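Local coordinates for Ice-binding protein isoform1a (Antarctomyces psychrotrophicus, PDB 7BWX) that probably binds to ice, recognising ordered water on its prism planes, through a right-handed beta-helix, and so acts as an antifreeze protein, at residues A14-L20 and G189-A193; T31-M37 and L51-H57; S159-L163 and A177-Q182. The protein carries 1 engineered substitution. One frame throughout, in Å; residues are numbered along the deposited sequence.

Contact 1. Residues A14-L20 and G189-A193; sequences ASSFGAL and GALLA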
loop_
_atom_site.group_PDB
_atom_site.type_symbol
_atom_site.label_atom_id
_atom_site.label_comp_id
_atom_site.label_asym_id
_atom_site.label_seq_id
_atom_site.Cartn_x
_atom_site.Cartn_y
_atom_site.Cartn_z
ATOM N N ALA A 14 -6.898 10.726 3.126
ATOM C CA ALA A 14 -5.803 9.731 3.307
ATOM C C ALA A 14 -4.697 9.950 2.257
ATOM O O ALA A 14 -3.619 9.358 2.402
ATOM C CB ALA A 14 -6.345 8.328 3.245
ATOM N N SER A 15 -4.934 10.767 1.221
ATOM C CA SER A 15 -4.030 10.832 0.038
ATOM C C SER A 15 -2.639 11.376 0.404
ATOM O O SER A 15 -1.705 11.060 -0.330
ATOM C CB SER A 15 -4.656 11.644 -1.089
ATOM O OG SER A 15 -4.589 13.012 -0.711
ATOM N N SER A 16 -2.475 12.106 1.507
ATOM C CA SER A 16 -1.182 12.689 1.914
ATOM C C SER A 16 -0.398 11.785 2.883
ATOM O O SER A 16 0.766 12.156 3.242
ATOM C CB SER A 16 -1.428 14.039 2.473
ATOM O OG SER A 16 -2.116 13.950 3.720
ATOM N N PHE A 17 -0.954 10.640 3.276
ATOM C CA PHE A 17 -0.357 9.775 4.331
ATOM C C PHE A 17 0.578 8.735 3.732
ATOM O O PHE A 17 0.162 8.016 2.812
ATOM C CB PHE A 17 -1.446 9.108 5.189
ATOM C CG PHE A 17 -2.083 10.062 6.172
ATOM C CD1 PHE A 17 -3.021 11.005 5.755
ATOM C CD2 PHE A 17 -1.657 10.080 7.479
ATOM C CE1 PHE A 17 -3.540 11.931 6.642
ATOM C CE2 PHE A 17 -2.206 10.975 8.381
ATOM C CZ PHE A 17 -3.140 11.895 7.967
ATOM N N GLY A 18 1.769 8.601 4.309
ATOM C CA GLY A 18 2.650 7.455 4.025
ATOM C C GLY A 18 2.296 6.245 4.862
ATOM O O GLY A 18 2.496 5.124 4.385
ATOM N N ALA A 19 1.815 6.481 6.086
ATOM C CA ALA A 19 1.416 5.425 7.035
ATOM C C ALA A 19 0.216 5.958 7.819
ATOM O O ALA A 19 0.278 7.066 8.439
ATOM C CB ALA A 19 2.539 5.033 7.936
ATOM N N LEU A 20 -0.840 5.178 7.794
ATOM C CA LEU A 20 -2.084 5.495 8.525
ATOM C C LEU A 20 -2.607 4.195 9.126
ATOM O O LEU A 20 -2.714 3.168 8.400
ATOM C CB LEU A 20 -3.076 6.113 7.550
ATOM C CG LEU A 20 -4.427 6.449 8.139
ATOM C CD1 LEU A 20 -4.281 7.564 9.149
ATOM C CD2 LEU A 20 -5.365 6.804 6.990
ATOM N N GLY A 189 4.479 5.090 -2.574
ATOM C CA GLY A 189 3.032 4.909 -2.361
ATOM C C GLY A 189 2.705 5.157 -0.917
ATOM O O GLY A 189 3.232 6.146 -0.339
ATOM N N ALA A 190 1.916 4.285 -0.320
ATOM C CA ALA A 190 1.344 4.535 1.020
ATOM C C ALA A 190 0.949 3.225 1.670
ATOM O O ALA A 190 0.651 2.280 0.937
ATOM C CB ALA A 190 0.180 5.468 0.879
ATOM N N LEU A 191 1.000 3.186 3.002
ATOM C CA LEU A 191 0.594 2.034 3.818
ATOM C C LEU A 191 -0.632 2.436 4.647
ATOM O O LEU A 191 -0.452 3.182 5.627
ATOM C CB LEU A 191 1.763 1.586 4.701
ATOM C CG LEU A 191 3.057 1.291 3.946
ATOM C CD1 LEU A 191 4.131 0.882 4.902
ATOM C CD2 LEU A 191 2.886 0.251 2.860
ATOM N N LEU A 192 -1.838 2.035 4.204
ATOM C CA LEU A 192 -3.116 2.433 4.839
ATOM C C LEU A 192 -3.758 1.184 5.442
ATOM O O LEU A 192 -4.389 0.370 4.705
ATOM C CB LEU A 192 -4.003 3.088 3.773
ATOM C CG LEU A 192 -3.389 4.231 2.981
ATOM C CD1 LEU A 192 -4.399 4.810 2.034
ATOM C CD2 LEU A 192 -2.858 5.347 3.858
ATOM N N ALA A 193 -3.509 0.971 6.728
ATOM C CA ALA A 193 -3.838 -0.270 7.457
ATOM C C ALA A 193 -5.183 -0.129 8.154
ATOM O O ALA A 193 -5.561 1.012 8.473
ATOM C CB ALA A 193 -2.796 -0.624 8.466
#
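Leu20 and Leu192 meet on the face of the beta-solenoid wall that looks toward helix 61-79, where strand 19-20, from near the N-terminus, pairs in parallel with strand 186-192, from near the C-terminus. CD2 of Leu192 lies 3.8 Å from CB of Leu20, and the same methyl also reaches CB of Phe17, at 4.2 Å. The other branch, CD1, touches CB of Ala14, so one leucine fork packs against three residues of the N-terminal segment. With CG of Leu192 anti to its carbonyl carbon (chi1 -53°), both methyls are carried across to that segment. Ala19 and Leu191 occupy the other face, inside the solenoid, where Leu191 packs on Val173 and Ile179.

Three backbone hydrogen bonds hold the pair. Leu20 uses both its amide and its carbonyl: its N gives to Leu191 O and its O receives Ala193 N at 2.9 Å, and both bonds run nearly along the C=O axis. Leu191 N, by contrast, meets Gly18 O from above the carbonyl plane, at the corner where the chain turns into the strand.

Outside the pair, Ala66 and Ser70 of helix 61-79 cover Leu20, while Thr62 and Ala66 cover Phe17. Gly18 and Ala19 bond through their backbones to Asp36 and Gly38 on the neighbouring strand. At the corner itself, CB of Ala190 lies just ahead of the carbonyl oxygen of Phe17, 3.2 Å from O.

Contact 2. Residues T31-M37 and L51-H57; sequences TVINGDM and LITGQLH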
loop_
_atom_site.group_PDB
_atom_site.type_symbol
_atom_site.label_atom_id
_atom_site.label_comp_id
_atom_site.label_asym_id
_atom_site.label_seq_id
_atom_site.Cartn_x
_atom_site.Cartn_y
_atom_site.Cartn_z
ATOM N N THR A 31 13.942 4.397 9.858
ATOM C CA THR A 31 12.844 4.593 8.907
ATOM C C THR A 31 12.736 6.060 8.530
ATOM O O THR A 31 12.934 6.948 9.373
ATOM C CB THR A 31 11.583 3.992 9.525
ATOM O OG1 THR A 31 11.727 2.567 9.581
ATOM C CG2 THR A 31 10.356 4.394 8.761
ATOM N N VAL A 32 12.386 6.303 7.285
ATOM C CA VAL A 32 12.041 7.633 6.758
ATOM C C VAL A 32 10.692 7.539 6.068
ATOM O O VAL A 32 10.527 6.795 5.050
ATOM C CB VAL A 32 13.119 8.161 5.796
ATOM C CG1 VAL A 32 12.672 9.454 5.174
ATOM C CG2 VAL A 32 14.430 8.311 6.523
ATOM N N ILE A 33 9.731 8.257 6.613
ATOM C CA ILE A 33 8.388 8.412 6.005
ATOM C C ILE A 33 8.306 9.772 5.341
ATOM O O ILE A 33 8.218 10.789 6.079
ATOM C CB ILE A 33 7.253 8.247 7.032
ATOM C CG1 ILE A 33 7.372 6.958 7.857
ATOM C CG2 ILE A 33 5.930 8.359 6.319
ATOM C CD1 ILE A 33 7.322 5.683 7.062
ATOM N N ASN A 34 8.299 9.801 4.013
ATOM C CA ASN A 34 8.139 11.053 3.240
ATOM C C ASN A 34 6.657 11.226 2.927
ATOM O O ASN A 34 6.209 10.911 1.824
ATOM C CB ASN A 34 9.008 11.103 1.975
ATOM C CG ASN A 34 10.477 11.001 2.309
ATOM O OD1 ASN A 34 10.964 11.758 3.152
ATOM N ND2 ASN A 34 11.154 10.033 1.690
ATOM N N GLY A 35 5.920 11.713 3.909
ATOM C CA GLY A 35 4.461 11.779 3.900
ATOM C C GLY A 35 3.967 12.037 5.307
ATOM O O GLY A 35 4.766 12.098 6.225
ATOM N N ASP A 36 2.668 12.125 5.444
ATOM C CA ASP A 36 2.010 12.309 6.747
ATOM C C ASP A 36 1.923 10.949 7.418
ATOM O O ASP A 36 1.995 9.896 6.718
ATOM C CB ASP A 36 0.639 12.939 6.549
ATOM C CG ASP A 36 0.661 14.356 6.000
ATOM O OD1 ASP A 36 1.724 14.998 6.025
ATOM O OD2 ASP A 36 -0.419 14.805 5.573
ATOM N N MET A 37 1.782 10.945 8.732
ATOM C CA MET A 37 1.589 9.711 9.511
ATOM C C MET A 37 0.480 9.965 10.520
ATOM O O MET A 37 0.380 11.096 11.060
ATOM C CB MET A 37 2.850 9.266 10.246
ATOM C CG MET A 37 2.672 7.951 10.976
ATOM S SD MET A 37 4.290 7.211 11.284
ATOM C CE MET A 37 4.987 8.448 12.370
ATOM N N LEU A 51 11.878 8.702 11.371
ATOM C CA LEU A 51 11.358 10.066 11.271
ATOM C C LEU A 51 10.366 10.237 10.145
ATOM O O LEU A 51 10.294 9.390 9.214
ATOM C CB LEU A 51 12.531 11.017 11.141
ATOM C CG LEU A 51 13.346 10.944 9.879
ATOM C CD1 LEU A 51 12.826 11.901 8.850
ATOM C CD2 LEU A 51 14.757 11.408 10.220
ATOM N N ILE A 52 9.585 11.288 10.248
ATOM C CA ILE A 52 8.628 11.602 9.171
ATOM C C ILE A 52 8.892 13.022 8.731
ATOM O O ILE A 52 9.205 13.869 9.592
ATOM C CB ILE A 52 7.171 11.356 9.599
ATOM C CG1 ILE A 52 6.472 12.608 10.055
ATOM C CG2 ILE A 52 7.087 10.266 10.641
ATOM C CD1 ILE A 52 4.999 12.436 10.070
ATOM N N THR A 53 8.690 13.284 7.451
ATOM C CA THR A 53 9.011 14.604 6.894
ATOM C C THR A 53 7.707 15.342 6.679
ATOM O O THR A 53 7.780 16.503 6.361
ATOM C CB THR A 53 9.853 14.428 5.625
ATOM O OG1 THR A 53 9.082 13.723 4.649
ATOM C CG2 THR A 53 11.101 13.656 5.949
ATOM N N GLY A 54 6.558 14.660 6.733
ATOM C CA GLY A 54 5.271 15.361 6.570
ATOM C C GLY A 54 4.709 15.690 7.933
ATOM O O GLY A 54 5.474 15.835 8.878
ATOM N N GLN A 55 3.399 15.700 8.067
ATOM C CA GLN A 55 2.734 16.104 9.340
ATOM C C GLN A 55 2.302 14.851 10.110
ATOM O O GLN A 55 1.796 13.909 9.489
ATOM C CB GLN A 55 1.528 16.986 9.021
ATOM C CG GLN A 55 1.894 18.382 8.521
ATOM C CD GLN A 55 0.643 19.222 8.373
ATOM O OE1 GLN A 55 0.186 19.483 7.259
ATOM N NE2 GLN A 55 0.032 19.588 9.500
ATOM N N LEU A 56 2.426 14.885 11.417
ATOM C CA LEU A 56 1.941 13.829 12.318
ATOM C C LEU A 56 0.513 14.199 12.716
ATOM O O LEU A 56 0.255 15.343 13.095
ATOM C CB LEU A 56 2.945 13.777 13.464
ATOM C CG LEU A 56 2.898 12.591 14.392
ATOM C CD1 LEU A 56 2.874 11.255 13.648
ATOM C CD2 LEU A 56 4.085 12.669 15.338
ATOM N N HIS A 57 -0.435 13.300 12.543
ATOM C CA HIS A 57 -1.844 13.534 12.918
ATOM C C HIS A 57 -2.268 12.384 13.815
ATOM O O HIS A 57 -2.711 11.353 13.296
ATOM C CB HIS A 57 -2.722 13.645 11.676
ATOM C CG HIS A 57 -2.469 14.857 10.847
ATOM N ND1 HIS A 57 -2.957 16.094 11.220
ATOM C CD2 HIS A 57 -1.878 15.005 9.622
ATOM C CE1 HIS A 57 -2.619 16.994 10.303
ATOM N NE2 HIS A 57 -1.964 16.347 9.291
HETATM O O HOH W 1 -1.281 17.107 6.749
#
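Strands 32-34 and 51-52, then 36-39 and 56-58, run parallel as two successive coils of the solenoid, with Ile33 N and Met37 N giving bonds to Leu51 O and Gln55 O while Leu51, Thr53 and His57 answer through their amides. At the corner between the two strand pairs the backbone bond from Gly54 N to Gly35 O is weak, and the side chain of Asp36 supplies the strong link there.

On the face that carries Met37, Ile52 and Leu56, Met37 crosses Ile52 at an angle and lies alongside Leu56. Its thioether chain, bent at chi3 (64°), brings CE to 3.3 Å from Ile52 CG2, a tight approach, and to 3.7 Å from Leu56 CD1. Ile52 CD1 also touches Met37, 3.8 Å from its CB, and Phe47 packs on both Met37 and Ile52. Ile33 and Ile52 meet through their CB atoms.

The polar side chains lie at the corner. Asp36 OD1 takes the amide N of Gln55 in a short, almost straight bond (2.7 Å, 175°), although the N-H arrives from above the carboxylate plane. The second oxygen, OD2, accepts from Ser16 OG and from a water 2.7 Å away. This water lies in the plane of the His57 ring at its edge, bonded to NE2, and gives a weak bond to Gln55 OE1; His57 ND1 is held by Asp60.

Each carboxylate oxygen of Asp36 thus has its own task: OD1 fixes the following coil, and OD2 ties the preceding segment and, through water, His57. Three donors on one carboxylate would probably favour its charged form.

Contact 3. Residues S159-L163 and A177-Q182; sequences SSATL and ALIAAQ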
loop_
_atom_site.group_PDB
_atom_site.type_symbol
_atom_site.label_atom_id
_atom_site.label_comp_id
_atom_site.label_asym_id
_atom_site.label_seq_id
_atom_site.Cartn_x
_atom_site.Cartn_y
_atom_site.Cartn_z
ATOM N N SER A 159 -6.951 -9.285 3.980
ATOM C CA SER A 159 -6.549 -9.397 5.409
ATOM C C SER A 159 -5.286 -8.549 5.671
ATOM O O SER A 159 -5.424 -7.299 5.822
ATOM C CB SER A 159 -6.416 -10.809 5.879
ATOM O OG SER A 159 -5.474 -11.547 5.091
ATOM N N SER A 160 -4.099 -9.171 5.662
ATOM C CA SER A 160 -2.855 -8.506 6.081
ATOM C C SER A 160 -1.794 -8.620 4.994
ATOM O O SER A 160 -1.799 -9.603 4.214
ATOM C CB SER A 160 -2.378 -9.059 7.390
ATOM O OG SER A 160 -3.319 -8.779 8.425
ATOM N N ALA A 161 -0.937 -7.599 4.929
ATOM C CA ALA A 161 0.181 -7.517 3.981
ATOM C C ALA A 161 1.482 -7.682 4.756
ATOM O O ALA A 161 1.672 -7.014 5.813
ATOM C CB ALA A 161 0.161 -6.231 3.203
ATOM N N THR A 162 2.388 -8.486 4.179
ATOM C CA THR A 162 3.765 -8.651 4.667
ATOM C C THR A 162 4.682 -8.233 3.516
ATOM O O THR A 162 4.672 -8.951 2.473
ATOM C CB THR A 162 4.012 -10.090 5.134
ATOM O OG1 THR A 162 2.982 -10.529 6.010
ATOM C CG2 THR A 162 5.373 -10.235 5.781
ATOM N N LEU A 163 5.435 -7.143 3.668
ATOM C CA LEU A 163 6.347 -6.691 2.590
ATOM C C LEU A 163 7.752 -7.211 2.944
ATOM O O LEU A 163 8.268 -6.941 4.051
ATOM C CB LEU A 163 6.254 -5.175 2.430
ATOM C CG LEU A 163 4.839 -4.616 2.287
ATOM C CD1 LEU A 163 4.890 -3.131 2.053
ATOM C CD2 LEU A 163 4.092 -5.333 1.164
ATOM N N ALA A 177 -6.499 -5.290 7.587
ATOM C CA ALA A 177 -5.904 -5.477 8.922
ATOM C C ALA A 177 -4.441 -4.972 8.909
ATOM O O ALA A 177 -4.249 -3.779 8.705
ATOM C CB ALA A 177 -6.054 -6.910 9.296
ATOM N N LEU A 178 -3.469 -5.830 9.169
ATOM C CA LEU A 178 -2.088 -5.421 9.510
ATOM C C LEU A 178 -1.316 -5.122 8.226
ATOM O O LEU A 178 -1.548 -5.839 7.228
ATOM C CB LEU A 178 -1.396 -6.567 10.237
ATOM C CG LEU A 178 -0.014 -6.245 10.809
ATOM C CD1 LEU A 178 -0.184 -5.306 11.996
ATOM C CD2 LEU A 178 0.710 -7.519 11.263
ATOM N N ILE A 179 -0.412 -4.133 8.278
ATOM C CA ILE A 179 0.651 -3.989 7.244
ATOM C C ILE A 179 1.965 -4.081 7.970
ATOM O O ILE A 179 2.203 -3.250 8.836
ATOM C CB ILE A 179 0.541 -2.719 6.401
ATOM C CG1 ILE A 179 -0.781 -2.653 5.673
ATOM C CG2 ILE A 179 1.698 -2.640 5.387
ATOM C CD1 ILE A 179 -1.045 -1.358 4.978
ATOM N N ALA A 180 2.807 -5.042 7.597
ATOM C CA ALA A 180 4.162 -5.224 8.163
ATOM C C ALA A 180 5.178 -5.032 7.028
ATOM O O ALA A 180 5.143 -5.775 6.047
ATOM C CB ALA A 180 4.291 -6.556 8.811
ATOM N N ALA A 181 6.010 -4.004 7.149
ATOM C CA ALA A 181 7.134 -3.767 6.235
ATOM C C ALA A 181 8.389 -4.273 6.944
ATOM O O ALA A 181 8.794 -3.722 7.984
ATOM C CB ALA A 181 7.139 -2.320 5.855
ATOM N N GLN A 182 8.963 -5.338 6.419
ATOM C CA GLN A 182 10.174 -5.952 6.998
ATOM C C GLN A 182 11.419 -5.134 6.609
ATOM O O GLN A 182 11.328 -4.207 5.770
ATOM C CB GLN A 182 10.268 -7.414 6.569
ATOM C CG GLN A 182 9.130 -8.246 7.153
ATOM C CD GLN A 182 9.158 -9.694 6.734
ATOM O OE1 GLN A 182 9.761 -10.084 5.748
ATOM N NE2 GLN A 182 8.495 -10.515 7.524
#
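Ser160 and Leu178 lead into a parallel strand pair, 161-163 with 179-181, stacked as consecutive coils of the right-handed beta-helix; the strand axes are 4.8 Å apart and diverge by only 7°.

Five backbone hydrogen bonds join them, from Ala177 N to Ser159 O at one end to Gln182 N to Leu163 O at the other. The straightest runs from Leu163 N to Ala180 O (2.8 Å, 175°). A sixth bond uses a side chain: Leu178 N gives to Ser160 OG at 3.0 Å. With its hydroxyl anti to the carbonyl carbon (chi1 -64°), Ser160 reaches over to the next coil, where OG also touches CB of Ala177 and CB of Leu178, both at 3.4 Å. An alanine here would remove this acceptor and would probably leave the amide of Leu178 without its mate across the coils.

Light apolar contacts lie on the interior face. Ala161 CB meets Ile179 CG1, and Leu163 CD1 approaches Ala181 CB at 4.5 Å, with Leu191 packing on both Leu163 and Ile179 from across the solenoid.

On the outer face Thr162 stands beside Ala180. CG2 of Thr162 lies 3.6 Å from NE2 of Gln182, whose extended chain crosses it obliquely, with CB and CG passing close to Leu163 O.

The division is clear: main-chain bonds set the coil spacing, Ser160 OG adds a side-chain bond at the entry to the strands, apolar residues face inward, and Thr162 and Ala180 lie on the outer face.

How the contacts relate
All three contacts join parallel strands of one solenoid, but at different depths and with different partners. Contact 1 is wholly buried and links sequence-distant ends of the chain, enclosing the loop in which contacts 2 and 3 are nested; contacts 2 and 3 each join nearby coils and are partly exposed. Contacts 1 and 2 share a wall, since strands 19-20 and 36-39 are neighbours, and Phe17 CE2 packs 3.6 Å from Met37 C. Contact 3 touches contact 1 through Ile179 CD1 but stays about 7 Å from contact 2 at the nearest atoms. The side chains that meet in contact 1 are apolar, whereas contact 2 adds a carboxylate and water, and contact 3 a serine hydroxyl.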